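Local coordinates for MUTM (fpg) protein (Thermus thermophilus, PDB 1EE8) that is a MutM (Fpg) family protein that joins an N-terminal domain to a helical H2TH domain and a zinc finger, at residues V197-A201 and F224-H228. Sequence-based numbering, arbitrary orientation.
Sequences VLAEA and FQTRH
V197 begins the contact on helix 184-203, meeting the far end of the F224 ring: its CG1 lies 3.7 Å from F224 CZ. A branched, wholly apolar side chain suits this buried place, where Y163 of helix 161-170 also packs against it. Three residues on, E200 serves two purposes. Its CB sits obliquely by the ring, 3.6 Å from F224 CE2, while the extended chain carries the carboxylate to R227, whose NH1 forms a salt bridge of 3.0 Å with E200 OE1. That oxygen lies at the guanidinium edge, although the two planar groups are turned 70° apart. Arginine suits the exposed site because its long chain, bent at chi2 (-70°), lets CB cover one face of the F224 ring while the charged end reaches the carboxylate. The other oxygen, OE2, pairs with R170, so two arginines probably stabilise the negative charge. A201 is small enough to let the aromatic close on the helix: its CB stands over the opposite face in a CH-pi contact, 3.9 Å from the F224 centroid. A chi1 of -174° sets CG of F224 opposite the backbone N and turns the ring toward the helix. The result is a loop packed through one aromatic side chain on a helix of the H2TH domain in an Fpg-type protein.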
ATOM      1  N   VAL A 197     -27.920 -18.116  22.129  1.00 26.70           N
ATOM      2  CA  VAL A 197     -28.373 -16.806  21.677  1.00 25.89           C
ATOM      3  C   VAL A 197     -27.618 -16.368  20.430  1.00 25.07           C
ATOM      4  O   VAL A 197     -28.211 -15.867  19.479  1.00 24.99           O
ATOM      5  CB  VAL A 197     -28.207 -15.736  22.786  1.00 26.58           C
ATOM      6  CG1 VAL A 197     -28.572 -14.361  22.250  1.00 27.78           C
ATOM      7  CG2 VAL A 197     -29.103 -16.074  23.962  1.00 26.40           C
ATOM      8  N   LEU A 198     -26.308 -16.571  20.425  1.00 24.41           N
ATOM      9  CA  LEU A 198     -25.509 -16.177  19.275  1.00 24.31           C
ATOM     10  C   LEU A 198     -25.899 -17.015  18.069  1.00 24.98           C
ATOM     11  O   LEU A 198     -26.121 -16.483  16.981  1.00 23.57           O
ATOM     12  CB  LEU A 198     -24.016 -16.339  19.583  1.00 22.73           C
ATOM     13  CG  LEU A 198     -23.427 -15.387  20.633  1.00 22.92           C
ATOM     14  CD1 LEU A 198     -21.944 -15.721  20.853  1.00 22.33           C
ATOM     15  CD2 LEU A 198     -23.575 -13.934  20.168  1.00 22.12           C
ATOM     16  N   ALA A 199     -26.000 -18.326  18.274  1.00 25.30           N
ATOM     17  CA  ALA A 199     -26.371 -19.237  17.196  1.00 26.49           C
ATOM     18  C   ALA A 199     -27.742 -18.845  16.654  1.00 26.53           C
ATOM     19  O   ALA A 199     -27.957 -18.828  15.445  1.00 25.92           O
ATOM     20  CB  ALA A 199     -26.391 -20.693  17.707  1.00 25.93           C
ATOM     21  N   GLU A 200     -28.667 -18.521  17.555  1.00 26.97           N
ATOM     22  CA  GLU A 200     -30.005 -18.113  17.146  1.00 26.98           C
ATOM     23  C   GLU A 200     -29.970 -16.772  16.405  1.00 25.82           C
ATOM     24  O   GLU A 200     -30.610 -16.611  15.363  1.00 23.18           O
ATOM     25  CB  GLU A 200     -30.926 -18.012  18.370  1.00 29.78           C
ATOM     26  CG  GLU A 200     -31.388 -19.365  18.908  1.00 32.30           C
ATOM     27  CD  GLU A 200     -32.180 -19.255  20.201  1.00 35.33           C
ATOM     28  OE1 GLU A 200     -32.938 -18.271  20.358  1.00 36.67           O
ATOM     29  OE2 GLU A 200     -32.055 -20.164  21.053  1.00 36.91           O
ATOM     30  N   ALA A 201     -29.213 -15.817  16.942  1.00 25.14           N
ATOM     31  CA  ALA A 201     -29.103 -14.497  16.327  1.00 26.18           C
ATOM     32  C   ALA A 201     -28.562 -14.623  14.907  1.00 27.44           C
ATOM     33  O   ALA A 201     -28.996 -13.912  14.002  1.00 28.27           O
ATOM     34  CB  ALA A 201     -28.192 -13.609  17.159  1.00 26.75           C
ATOM     35  N   PHE A 224     -33.786 -11.033  14.711  1.00 31.18           N
ATOM     36  CA  PHE A 224     -33.616 -11.589  16.054  1.00 30.40           C
ATOM     37  C   PHE A 224     -34.210 -10.685  17.116  1.00 29.92           C
ATOM     38  O   PHE A 224     -34.485 -11.131  18.231  1.00 30.22           O
ATOM     39  CB  PHE A 224     -32.134 -11.829  16.368  1.00 28.75           C
ATOM     40  CG  PHE A 224     -31.901 -12.541  17.676  1.00 27.43           C
ATOM     41  CD1 PHE A 224     -31.495 -11.840  18.808  1.00 26.66           C
ATOM     42  CD2 PHE A 224     -32.109 -13.913  17.777  1.00 26.79           C
ATOM     43  CE1 PHE A 224     -31.302 -12.496  20.025  1.00 25.96           C
ATOM     44  CE2 PHE A 224     -31.920 -14.580  18.985  1.00 26.86           C
ATOM     45  CZ  PHE A 224     -31.516 -13.870  20.114  1.00 26.58           C
ATOM     46  N   GLN A 225     -34.413  -9.417  16.773  1.00 29.36           N
ATOM     47  CA  GLN A 225     -34.973  -8.465  17.724  1.00 30.57           C
ATOM     48  C   GLN A 225     -36.336  -8.910  18.251  1.00 31.15           C
ATOM     49  O   GLN A 225     -36.780  -8.442  19.301  1.00 31.15           O
ATOM     50  CB  GLN A 225     -35.075  -7.063  17.100  1.00 30.74           C
ATOM     51  CG  GLN A 225     -35.999  -6.937  15.889  1.00 32.36           C
ATOM     52  CD  GLN A 225     -35.322  -7.320  14.580  1.00 32.36           C
ATOM     53  OE1 GLN A 225     -34.194  -7.805  14.569  1.00 31.58           O
ATOM     54  NE2 GLN A 225     -36.019  -7.102  13.465  1.00 32.96           N
ATOM     55  N   THR A 226     -36.995  -9.816  17.528  1.00 32.05           N
ATOM     56  CA  THR A 226     -38.300 -10.325  17.944  1.00 33.15           C
ATOM     57  C   THR A 226     -38.120 -11.333  19.073  1.00 33.94           C
ATOM     58  O   THR A 226     -39.063 -11.634  19.809  1.00 35.37           O
ATOM     59  CB  THR A 226     -39.052 -11.009  16.774  1.00 33.03           C
ATOM     60  OG1 THR A 226     -38.340 -12.180  16.358  1.00 34.59           O
ATOM     61  CG2 THR A 226     -39.176 -10.052  15.588  1.00 33.58           C
ATOM     62  N   ARG A 227     -36.901 -11.848  19.208  1.00 33.04           N
ATOM     63  CA  ARG A 227     -36.579 -12.814  20.253  1.00 32.73           C
ATOM     64  C   ARG A 227     -35.985 -12.113  21.477  1.00 31.89           C
ATOM     65  O   ARG A 227     -35.724 -12.754  22.496  1.00 32.23           O
ATOM     66  CB  ARG A 227     -35.568 -13.848  19.739  1.00 34.81           C
ATOM     67  CG  ARG A 227     -36.015 -14.675  18.533  1.00 36.64           C
ATOM     68  CD  ARG A 227     -37.123 -15.651  18.884  1.00 39.19           C
ATOM     69  NE  ARG A 227     -37.238 -16.727  17.901  1.00 40.89           N
ATOM     70  CZ  ARG A 227     -36.317 -17.669  17.709  1.00 42.16           C
ATOM     71  NH1 ARG A 227     -35.206 -17.676  18.433  1.00 42.65           N
ATOM     72  NH2 ARG A 227     -36.501 -18.607  16.787  1.00 42.34           N
ATOM     73  N   HIS A 228     -35.755 -10.804  21.377  1.00 29.36           N
ATOM     74  CA  HIS A 228     -35.189 -10.060  22.500  1.00 28.22           C
ATOM     75  C   HIS A 228     -36.091 -10.110  23.723  1.00 28.02           C
ATOM     76  O   HIS A 228     -37.288  -9.827  23.641  1.00 27.55           O
ATOM     77  CB  HIS A 228     -34.944  -8.599  22.123  1.00 28.17           C
ATOM     78  CG  HIS A 228     -33.809  -8.406  21.166  1.00 27.63           C
ATOM     79  ND1 HIS A 228     -33.371  -7.160  20.775  1.00 28.27           N
ATOM     80  CD2 HIS A 228     -33.038  -9.301  20.505  1.00 27.43           C
ATOM     81  CE1 HIS A 228     -32.378  -7.296  19.913  1.00 29.60           C
ATOM     82  NE2 HIS A 228     -32.157  -8.586  19.732  1.00 27.12           N
TER